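Local structure of chromosome-partitioning ATPase Soj (Thermus thermophilus, 1WCV) at residues 76-81 with 219-224; 173-178 with 200-205; 205-210 with 232-237. The protein hydrolyses ATP and binds double-stranded DNA cooperatively in a strictly ATP-dependent way, and is probably involved in chromosome partitioning. All blocks are in the same frame, centred on the assembly; numbering follows the deposited sequence.

How the contacts relate
Contacts 1 and 2 tie C-terminal segments to the two edges of the P-loop sheet, and contact 3 packs two C-terminal segments together beside helix 18-33. Contacts 2 and 3 adjoin, with centres about 11 Å apart: they share V205, and the next residue, I206, probably donates its N to V176 O (3.0 Å), so the segment that pairs with edge strand 170-177 runs straight on into the ATP-binding residues P207 and N209. Contact 1 lies at the other edge of the sheet, about 22 Å from contact 2 between centres, but touches contact 3 through I222 CG2 and A232 CA, 3.8 Å apart. Contacts 2 and 3 also reach the second subunit.

Contact 1: 76-81 with 219-224; sequences PVDGFH and GKTIAQ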
loop_
_atom_site.group_PDB
_atom_site.type_symbol
_atom_site.label_atom_id
_atom_site.label_comp_id
_atom_site.label_asym_id
_atom_site.label_seq_id
_atom_site.Cartn_x
_atom_site.Cartn_y
_atom_site.Cartn_z
ATOM N N PRO A 76 -9.677 -11.805 27.304
ATOM C CA PRO A 76 -8.641 -12.193 26.342
ATOM C C PRO A 76 -9.272 -12.757 25.071
ATOM O O PRO A 76 -10.177 -13.589 25.127
ATOM C CB PRO A 76 -7.836 -13.234 27.111
ATOM C CG PRO A 76 -8.901 -13.917 27.922
ATOM C CD PRO A 76 -9.726 -12.746 28.438
ATOM N N VAL A 77 -8.798 -12.294 23.923
ATOM C CA VAL A 77 -9.329 -12.763 22.655
ATOM C C VAL A 77 -8.299 -12.634 21.541
ATOM O O VAL A 77 -7.619 -11.611 21.420
ATOM C CB VAL A 77 -10.599 -11.975 22.263
ATOM C CG1 VAL A 77 -10.277 -10.491 22.152
ATOM C CG2 VAL A 77 -11.159 -12.506 20.951
ATOM N N ASP A 78 -8.196 -13.690 20.738
ATOM C CA ASP A 78 -7.276 -13.764 19.607
ATOM C C ASP A 78 -5.926 -13.088 19.825
ATOM O O ASP A 78 -5.445 -12.355 18.957
ATOM C CB ASP A 78 -7.928 -13.178 18.350
ATOM C CG ASP A 78 -7.133 -13.482 17.088
ATOM O OD1 ASP A 78 -7.233 -12.713 16.109
ATOM O OD2 ASP A 78 -6.410 -14.502 17.077
ATOM N N GLY A 79 -5.316 -13.324 20.978
ATOM C CA GLY A 79 -4.013 -12.742 21.240
ATOM C C GLY A 79 -3.971 -11.353 21.851
ATOM O O GLY A 79 -2.891 -10.851 22.145
ATOM N N PHE A 80 -5.124 -10.711 22.023
ATOM C CA PHE A 80 -5.138 -9.389 22.645
ATOM C C PHE A 80 -6.217 -9.294 23.715
ATOM O O PHE A 80 -6.887 -10.278 24.016
ATOM C CB PHE A 80 -5.328 -8.273 21.602
ATOM C CG PHE A 80 -6.562 -8.417 20.752
ATOM C CD1 PHE A 80 -6.559 -9.236 19.628
ATOM C CD2 PHE A 80 -7.722 -7.707 21.059
ATOM C CE1 PHE A 80 -7.688 -9.349 18.820
ATOM C CE2 PHE A 80 -8.859 -7.811 20.259
ATOM C CZ PHE A 80 -8.845 -8.632 19.137
ATOM N N HIS A 81 -6.373 -8.113 24.304
ATOM C CA HIS A 81 -7.380 -7.921 25.340
ATOM C C HIS A 81 -8.471 -6.953 24.904
ATOM O O HIS A 81 -8.188 -5.918 24.308
ATOM C CB HIS A 81 -6.728 -7.408 26.628
ATOM C CG HIS A 81 -5.854 -8.415 27.310
ATOM N ND1 HIS A 81 -5.117 -8.116 28.437
ATOM C CD2 HIS A 81 -5.603 -9.716 27.032
ATOM C CE1 HIS A 81 -4.452 -9.191 28.822
ATOM N NE2 HIS A 81 -4.729 -10.176 27.986
ATOM N N GLY A 219 -18.080 -14.129 14.754
ATOM C CA GLY A 219 -17.473 -13.701 16.000
ATOM C C GLY A 219 -15.982 -13.995 16.026
ATOM O O GLY A 219 -15.408 -14.273 17.078
ATOM N N LYS A 220 -15.347 -13.930 14.860
ATOM C CA LYS A 220 -13.916 -14.198 14.773
ATOM C C LYS A 220 -13.183 -13.138 13.964
ATOM O O LYS A 220 -13.758 -12.515 13.071
ATOM C CB LYS A 220 -13.671 -15.564 14.131
ATOM C CG LYS A 220 -14.290 -16.730 14.881
ATOM C CD LYS A 220 -14.033 -18.055 14.177
ATOM C CE LYS A 220 -12.561 -18.448 14.221
ATOM N NZ LYS A 220 -12.303 -19.763 13.564
ATOM N N THR A 221 -11.909 -12.929 14.277
ATOM C CA THR A 221 -11.124 -11.957 13.520
ATOM C C THR A 221 -10.868 -12.602 12.164
ATOM O O THR A 221 -11.029 -13.809 12.010
ATOM C CB THR A 221 -9.771 -11.677 14.182
ATOM O OG1 THR A 221 -8.980 -12.873 14.169
ATOM C CG2 THR A 221 -9.963 -11.193 15.620
ATOM N N ILE A 222 -10.479 -11.813 11.171
ATOM C CA ILE A 222 -10.225 -12.394 9.862
ATOM C C ILE A 222 -9.012 -13.333 9.921
ATOM O O ILE A 222 -8.887 -14.262 9.122
ATOM C CB ILE A 222 -10.009 -11.297 8.791
ATOM C CG1 ILE A 222 -10.057 -11.918 7.396
ATOM C CG2 ILE A 222 -8.683 -10.582 9.014
ATOM C CD1 ILE A 222 -11.393 -12.524 7.047
ATOM N N ALA A 223 -8.119 -13.098 10.873
ATOM C CA ALA A 223 -6.954 -13.968 11.012
ATOM C C ALA A 223 -7.410 -15.362 11.463
ATOM O O ALA A 223 -6.815 -16.377 11.083
ATOM C CB ALA A 223 -5.978 -13.380 12.019
ATOM N N GLN A 224 -8.464 -15.407 12.273
ATOM C CA GLN A 224 -8.999 -16.679 12.764
ATOM C C GLN A 224 -9.900 -17.325 11.725
ATOM O O GLN A 224 -9.842 -18.533 11.506
ATOM C CB GLN A 224 -9.829 -16.480 14.041
ATOM C CG GLN A 224 -9.059 -16.040 15.268
ATOM C CD GLN A 224 -9.981 -15.703 16.427
ATOM O OE1 GLN A 224 -10.833 -14.816 16.323
ATOM N NE2 GLN A 224 -9.814 -16.410 17.539
HETATM O O HOH W 1 -6.696 -17.070 18.002
#
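D78, in the tight type I' turn that joins strands 75-77 and 80-83, faces T221 at the N-cap of helix 222-225, with a CA-CA distance of 7.4 Å. The carboxylate of D78 carries the contact. With CG anti to the backbone N (chi1 -168°), the group extends from the hairpin to the helix start, where T221 OG1 donates to D78 OD1 at 2.6 Å. The hydroxyl does not come in the carboxylate plane but from above it, 53° out. T221 OG1 also accepts from Q224 N, while Q224 OE1 takes T221 N in return at 3.0 Å, in the carbonyl plane on a lone pair; the two reciprocal bonds make a capping box. That second bond holds the Q224 amide flat against the carboxylate of D78: the two planes are only 10° apart and stacked, with Q224 CD 3.7 Å from D78 CG, and the side chains run past each other in opposite directions. A water donates to D78 OD2 (2.7 Å) and is held more weakly by Q224 NE2. Beside these polar bonds, T221 CG2 meets the edge of the F80 ring, reaching CE1 at 4.3 Å. An alanine in place of Q224 would remove the amide, which would probably leave T221 N without its side-chain acceptor and one face of the D78 carboxylate without its stacked amide. R33 of helix 18-33 forms a salt bridge with D78 OD2, and N26 of the same helix accepts from I222 N. D78 thus receives a hydroxyl, a water and an arginine, an environment likely to favour its charged form, and through it the hairpin at the sheet edge is joined by polar bonds to both the N-terminus of helix 222-225 and helix 18-33.

Contact 2: 173-178 with 200-205; sequences GILVTM and KVFWTV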
loop_
_atom_site.group_PDB
_atom_site.type_symbol
_atom_site.label_atom_id
_atom_site.label_comp_id
_atom_site.label_asym_id
_atom_site.label_seq_id
_atom_site.Cartn_x
_atom_site.Cartn_y
_atom_site.Cartn_z
ATOM N N GLY A 173 -3.869 8.432 10.032
ATOM C CA GLY A 173 -4.147 8.233 8.622
ATOM C C GLY A 173 -5.592 7.947 8.279
ATOM O O GLY A 173 -6.380 7.567 9.142
ATOM N N ILE A 174 -5.932 8.161 7.011
ATOM C CA ILE A 174 -7.260 7.885 6.493
ATOM C C ILE A 174 -7.136 6.525 5.810
ATOM O O ILE A 174 -6.225 6.309 5.012
ATOM C CB ILE A 174 -7.670 8.932 5.461
ATOM C CG1 ILE A 174 -7.775 10.305 6.136
ATOM C CG2 ILE A 174 -9.007 8.533 4.817
ATOM C CD1 ILE A 174 -7.736 11.454 5.163
ATOM N N LEU A 175 -8.046 5.611 6.138
ATOM C CA LEU A 175 -8.025 4.265 5.570
ATOM C C LEU A 175 -9.211 3.981 4.668
ATOM O O LEU A 175 -10.355 4.078 5.093
ATOM C CB LEU A 175 -8.020 3.215 6.687
ATOM C CG LEU A 175 -8.092 1.739 6.256
ATOM C CD1 LEU A 175 -6.833 1.343 5.479
ATOM C CD2 LEU A 175 -8.234 0.863 7.509
ATOM N N VAL A 176 -8.933 3.618 3.420
ATOM C CA VAL A 176 -10.004 3.280 2.490
ATOM C C VAL A 176 -10.376 1.816 2.738
ATOM O O VAL A 176 -9.513 0.931 2.688
ATOM C CB VAL A 176 -9.554 3.448 1.027
ATOM C CG1 VAL A 176 -10.687 3.071 0.086
ATOM C CG2 VAL A 176 -9.125 4.901 0.780
ATOM N N THR A 177 -11.646 1.571 3.049
ATOM C CA THR A 177 -12.125 0.215 3.298
ATOM C C THR A 177 -13.251 -0.092 2.323
ATOM O O THR A 177 -13.733 0.792 1.605
ATOM C CB THR A 177 -12.685 0.054 4.744
ATOM O OG1 THR A 177 -13.875 0.839 4.886
ATOM C CG2 THR A 177 -11.659 0.515 5.772
ATOM N N MET A 178 -13.657 -1.358 2.291
ATOM C CA MET A 178 -14.740 -1.799 1.422
ATOM C C MET A 178 -14.558 -1.391 -0.034
ATOM O O MET A 178 -15.519 -1.101 -0.751
ATOM C CB MET A 178 -16.067 -1.281 1.980
ATOM C CG MET A 178 -16.254 -1.700 3.435
ATOM S SD MET A 178 -17.846 -1.309 4.138
ATOM C CE MET A 178 -18.790 -2.740 3.611
ATOM N N LYS A 200 -1.882 11.688 3.774
ATOM C CA LYS A 200 -2.703 11.309 4.912
ATOM C C LYS A 200 -3.419 9.985 4.681
ATOM O O LYS A 200 -3.796 9.304 5.630
ATOM C CB LYS A 200 -3.726 12.406 5.209
ATOM C CG LYS A 200 -3.095 13.724 5.630
ATOM C CD LYS A 200 -4.140 14.769 5.943
ATOM C CE LYS A 200 -4.906 15.180 4.702
ATOM N NZ LYS A 200 -5.872 16.270 4.997
ATOM N N VAL A 201 -3.582 9.601 3.420
ATOM C CA VAL A 201 -4.280 8.356 3.108
ATOM C C VAL A 201 -3.305 7.194 3.097
ATOM O O VAL A 201 -2.275 7.254 2.415
ATOM C CB VAL A 201 -4.959 8.443 1.722
ATOM C CG1 VAL A 201 -5.810 7.188 1.468
ATOM C CG2 VAL A 201 -5.810 9.718 1.640
ATOM N N PHE A 202 -3.610 6.152 3.871
ATOM C CA PHE A 202 -2.757 4.970 3.911
ATOM C C PHE A 202 -2.690 4.376 2.510
ATOM O O PHE A 202 -3.666 4.424 1.768
ATOM C CB PHE A 202 -3.342 3.907 4.836
ATOM C CG PHE A 202 -3.175 4.199 6.298
ATOM C CD1 PHE A 202 -1.925 4.068 6.907
ATOM C CD2 PHE A 202 -4.274 4.555 7.084
ATOM C CE1 PHE A 202 -1.769 4.279 8.269
ATOM C CE2 PHE A 202 -4.128 4.771 8.458
ATOM C CZ PHE A 202 -2.875 4.632 9.052
ATOM N N TRP A 203 -1.537 3.809 2.163
ATOM C CA TRP A 203 -1.371 3.165 0.871
ATOM C C TRP A 203 -2.079 1.814 0.868
ATOM O O TRP A 203 -2.560 1.363 -0.164
ATOM C CB TRP A 203 0.115 2.988 0.552
ATOM C CG TRP A 203 0.714 4.258 0.066
ATOM C CD1 TRP A 203 1.593 5.062 0.734
ATOM C CD2 TRP A 203 0.393 4.939 -1.152
ATOM N NE1 TRP A 203 1.833 6.204 0.009
ATOM C CE2 TRP A 203 1.109 6.157 -1.150
ATOM C CE3 TRP A 203 -0.433 4.641 -2.242
ATOM C CZ2 TRP A 203 1.019 7.079 -2.197
ATOM C CZ3 TRP A 203 -0.522 5.557 -3.282
ATOM C CH2 TRP A 203 0.202 6.763 -3.248
ATOM N N THR A 204 -2.138 1.166 2.028
ATOM C CA THR A 204 -2.827 -0.115 2.121
ATOM C C THR A 204 -4.324 0.178 2.077
ATOM O O THR A 204 -4.822 1.040 2.799
ATOM C CB THR A 204 -2.508 -0.836 3.445
ATOM O OG1 THR A 204 -1.091 -0.996 3.570
ATOM C CG2 THR A 204 -3.187 -2.206 3.488
ATOM N N VAL A 205 -5.032 -0.545 1.225
ATOM C CA VAL A 205 -6.463 -0.375 1.073
ATOM C C VAL A 205 -7.102 -1.714 1.386
ATOM O O VAL A 205 -6.586 -2.748 0.958
ATOM C CB VAL A 205 -6.782 0.041 -0.383
ATOM C CG1 VAL A 205 -8.288 -0.030 -0.658
ATOM C CG2 VAL A 205 -6.281 1.449 -0.627
HETATM O O HOH W 2 -6.195 3.425 2.509
#
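The F202 ring is met obliquely by G173 CA, I174 O and L175 CB, its CE2 3.5 Å from G173 CA; R245 of helix 230-246 makes a cation-pi contact with the same ring. A side chain at G173 would run into F202, so the absence of one lets the ring settle there. The setting is the edge of the P-loop NTPase sheet, where strand 170-177 is bordered by an irregular segment and I174 and V201 form a single beta bridge. I174 N donates to K200 O at 2.8 Å, and F202 N returns a bond to I174 O at 2.9 Å, arriving nearly along the C=O axis. Beyond the bridge the apolar branches take over: the V176 and V201 side chains cross obliquely, CG2 of the first touching CG1 of the second, while V176 and V205 lie side by side and point the same way. L175 CD1 rests against T204 O, whose residue bonds through its hydroxyl to E241. Between the bridge and V205 the backbones part, and one water joins them: it accepts from V176 N at 2.9 Å and donates to both F202 O and T204 O, each at 2.8 Å.

Contact 3: 205-210 with 232-237; sequences VIPRNV and AHAYRR
I206 reaches across to A234 and Y235 of helix 230-246, and its side chain is central to the contact. CB points toward the helix and lies 4.2 Å from Y235 OH, after which the two branches spread over the same face of the ring. CG2, anti to the backbone N, sits above CE2, 3.5 Å away. CG1 passes by CZ and OH, both at 3.7 Å. The chain then turns (chi2 -58°) and sets the terminal CD1 over the ring centre, 3.8 Å from the centroid and only 12° off the normal, a clear CH-pi contact; the two side chains cross at about a right angle. The same methyl touches A234 CB at 3.8 Å, and A234 CB in turn packs against P207 CD and V205 O. The phenol itself is anchored by T23, to which Y235 OH is hydrogen-bonded, and lies against T22 and N26, so I206 presses on a ring tied to helix 18-33. From the same helix as Y235, H233 and R237 engage Y179 of the second subunit, and R237 also forms a salt bridge with E190 of that subunit. P207 and N209 bind ADP and ATP, and helix 18-33 starts within the P-loop and carries T21 and T22; the apolar seat of I206 thus lies beside the nucleotide site of this ParA-family P-loop ATPase.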
loop_
_atom_site.group_PDB
_atom_site.type_symbol
_atom_site.label_atom_id
_atom_site.label_comp_id
_atom_site.label_asym_id
_atom_site.label_seq_id
_atom_site.Cartn_x
_atom_site.Cartn_y
_atom_site.Cartn_z
ATOM N N VAL A 205 -5.032 -0.545 1.225
ATOM C CA VAL A 205 -6.463 -0.375 1.073
ATOM C C VAL A 205 -7.102 -1.714 1.386
ATOM O O VAL A 205 -6.586 -2.748 0.958
ATOM C CB VAL A 205 -6.782 0.041 -0.383
ATOM C CG1 VAL A 205 -8.288 -0.030 -0.658
ATOM C CG2 VAL A 205 -6.281 1.449 -0.627
ATOM N N ILE A 206 -8.206 -1.706 2.138
ATOM C CA ILE A 206 -8.898 -2.948 2.484
ATOM C C ILE A 206 -9.966 -3.234 1.426
ATOM O O ILE A 206 -10.871 -2.429 1.197
ATOM C CB ILE A 206 -9.573 -2.865 3.879
ATOM C CG1 ILE A 206 -8.596 -2.273 4.905
ATOM C CG2 ILE A 206 -9.994 -4.268 4.328
ATOM C CD1 ILE A 206 -7.299 -3.062 5.057
ATOM N N PRO A 207 -9.880 -4.396 0.771
ATOM C CA PRO A 207 -10.849 -4.750 -0.267
ATOM C C PRO A 207 -12.174 -5.269 0.260
ATOM O O PRO A 207 -12.255 -5.814 1.360
ATOM C CB PRO A 207 -10.124 -5.838 -1.036
ATOM C CG PRO A 207 -9.505 -6.620 0.094
ATOM C CD PRO A 207 -8.936 -5.509 1.001
ATOM N N ARG A 208 -13.215 -5.102 -0.543
ATOM C CA ARG A 208 -14.510 -5.643 -0.170
ATOM C C ARG A 208 -14.265 -7.127 -0.430
ATOM O O ARG A 208 -13.719 -7.488 -1.471
ATOM C CB ARG A 208 -15.595 -5.113 -1.104
ATOM C CG ARG A 208 -17.009 -5.301 -0.584
ATOM C CD ARG A 208 -18.033 -4.699 -1.534
ATOM N NE ARG A 208 -19.339 -4.556 -0.895
ATOM C CZ ARG A 208 -19.587 -3.719 0.108
ATOM N NH1 ARG A 208 -18.619 -2.947 0.582
ATOM N NH2 ARG A 208 -20.800 -3.654 0.642
ATOM N N ASN A 209 -14.628 -7.982 0.519
ATOM C CA ASN A 209 -14.422 -9.417 0.360
ATOM C C ASN A 209 -15.409 -10.166 1.237
ATOM O O ASN A 209 -15.628 -9.799 2.390
ATOM C CB ASN A 209 -12.983 -9.800 0.739
ATOM C CG ASN A 209 -12.733 -11.301 0.661
ATOM O OD1 ASN A 209 -12.920 -12.030 1.641
ATOM N ND2 ASN A 209 -12.322 -11.771 -0.511
ATOM N N VAL A 210 -15.991 -11.219 0.670
ATOM C CA VAL A 210 -16.982 -12.047 1.354
ATOM C C VAL A 210 -16.557 -12.587 2.722
ATOM O O VAL A 210 -17.326 -12.530 3.682
ATOM C CB VAL A 210 -17.391 -13.249 0.462
ATOM C CG1 VAL A 210 -16.158 -14.068 0.094
ATOM C CG2 VAL A 210 -18.416 -14.115 1.182
ATOM N N ALA A 232 -7.332 -10.503 4.963
ATOM C CA ALA A 232 -6.354 -10.866 5.977
ATOM C C ALA A 232 -4.984 -10.323 5.568
ATOM O O ALA A 232 -4.274 -9.731 6.385
ATOM C CB ALA A 232 -6.303 -12.392 6.143
ATOM N N HIS A 233 -4.607 -10.513 4.304
ATOM C CA HIS A 233 -3.306 -10.023 3.848
ATOM C C HIS A 233 -3.249 -8.495 3.942
ATOM O O HIS A 233 -2.222 -7.924 4.303
ATOM C CB HIS A 233 -3.035 -10.462 2.403
ATOM C CG HIS A 233 -2.836 -11.939 2.238
ATOM N ND1 HIS A 233 -1.731 -12.603 2.733
ATOM C CD2 HIS A 233 -3.610 -12.882 1.650
ATOM C CE1 HIS A 233 -1.836 -13.891 2.458
ATOM N NE2 HIS A 233 -2.966 -14.087 1.802
ATOM N N ALA A 234 -4.355 -7.834 3.620
ATOM C CA ALA A 234 -4.391 -6.375 3.691
ATOM C C ALA A 234 -4.279 -5.873 5.135
ATOM O O ALA A 234 -3.529 -4.934 5.411
ATOM C CB ALA A 234 -5.665 -5.847 3.037
ATOM N N TYR A 235 -5.006 -6.487 6.067
ATOM C CA TYR A 235 -4.902 -6.037 7.454
ATOM C C TYR A 235 -3.537 -6.334 8.063
ATOM O O TYR A 235 -3.076 -5.611 8.944
ATOM C CB TYR A 235 -6.032 -6.621 8.313
ATOM C CG TYR A 235 -7.268 -5.753 8.255
ATOM C CD1 TYR A 235 -7.234 -4.438 8.716
ATOM C CD2 TYR A 235 -8.456 -6.222 7.694
ATOM C CE1 TYR A 235 -8.353 -3.610 8.608
ATOM C CE2 TYR A 235 -9.577 -5.409 7.585
ATOM C CZ TYR A 235 -9.518 -4.105 8.037
ATOM O OH TYR A 235 -10.613 -3.289 7.893
ATOM N N ARG A 236 -2.879 -7.391 7.592
ATOM C CA ARG A 236 -1.547 -7.715 8.088
ATOM C C ARG A 236 -0.618 -6.579 7.658
ATOM O O ARG A 236 0.185 -6.074 8.443
ATOM C CB ARG A 236 -1.071 -9.048 7.488
ATOM C CG ARG A 236 0.394 -9.428 7.767
ATOM C CD ARG A 236 0.686 -9.557 9.251
ATOM N NE ARG A 236 2.098 -9.816 9.546
ATOM C CZ ARG A 236 2.708 -10.991 9.389
ATOM N NH1 ARG A 236 2.040 -12.040 8.934
ATOM N NH2 ARG A 236 3.991 -11.118 9.703
ATOM N N ARG A 237 -0.759 -6.165 6.402
ATOM C CA ARG A 237 0.070 -5.103 5.851
ATOM C C ARG A 237 -0.263 -3.758 6.506
ATOM O O ARG A 237 0.627 -2.952 6.771
ATOM C CB ARG A 237 -0.125 -5.052 4.332
ATOM C CG ARG A 237 0.822 -4.126 3.584
ATOM C CD ARG A 237 0.738 -4.388 2.078
ATOM N NE ARG A 237 1.156 -5.754 1.749
ATOM C CZ ARG A 237 0.374 -6.678 1.192
ATOM N NH1 ARG A 237 -0.890 -6.408 0.884
ATOM N NH2 ARG A 237 0.855 -7.881 0.949
#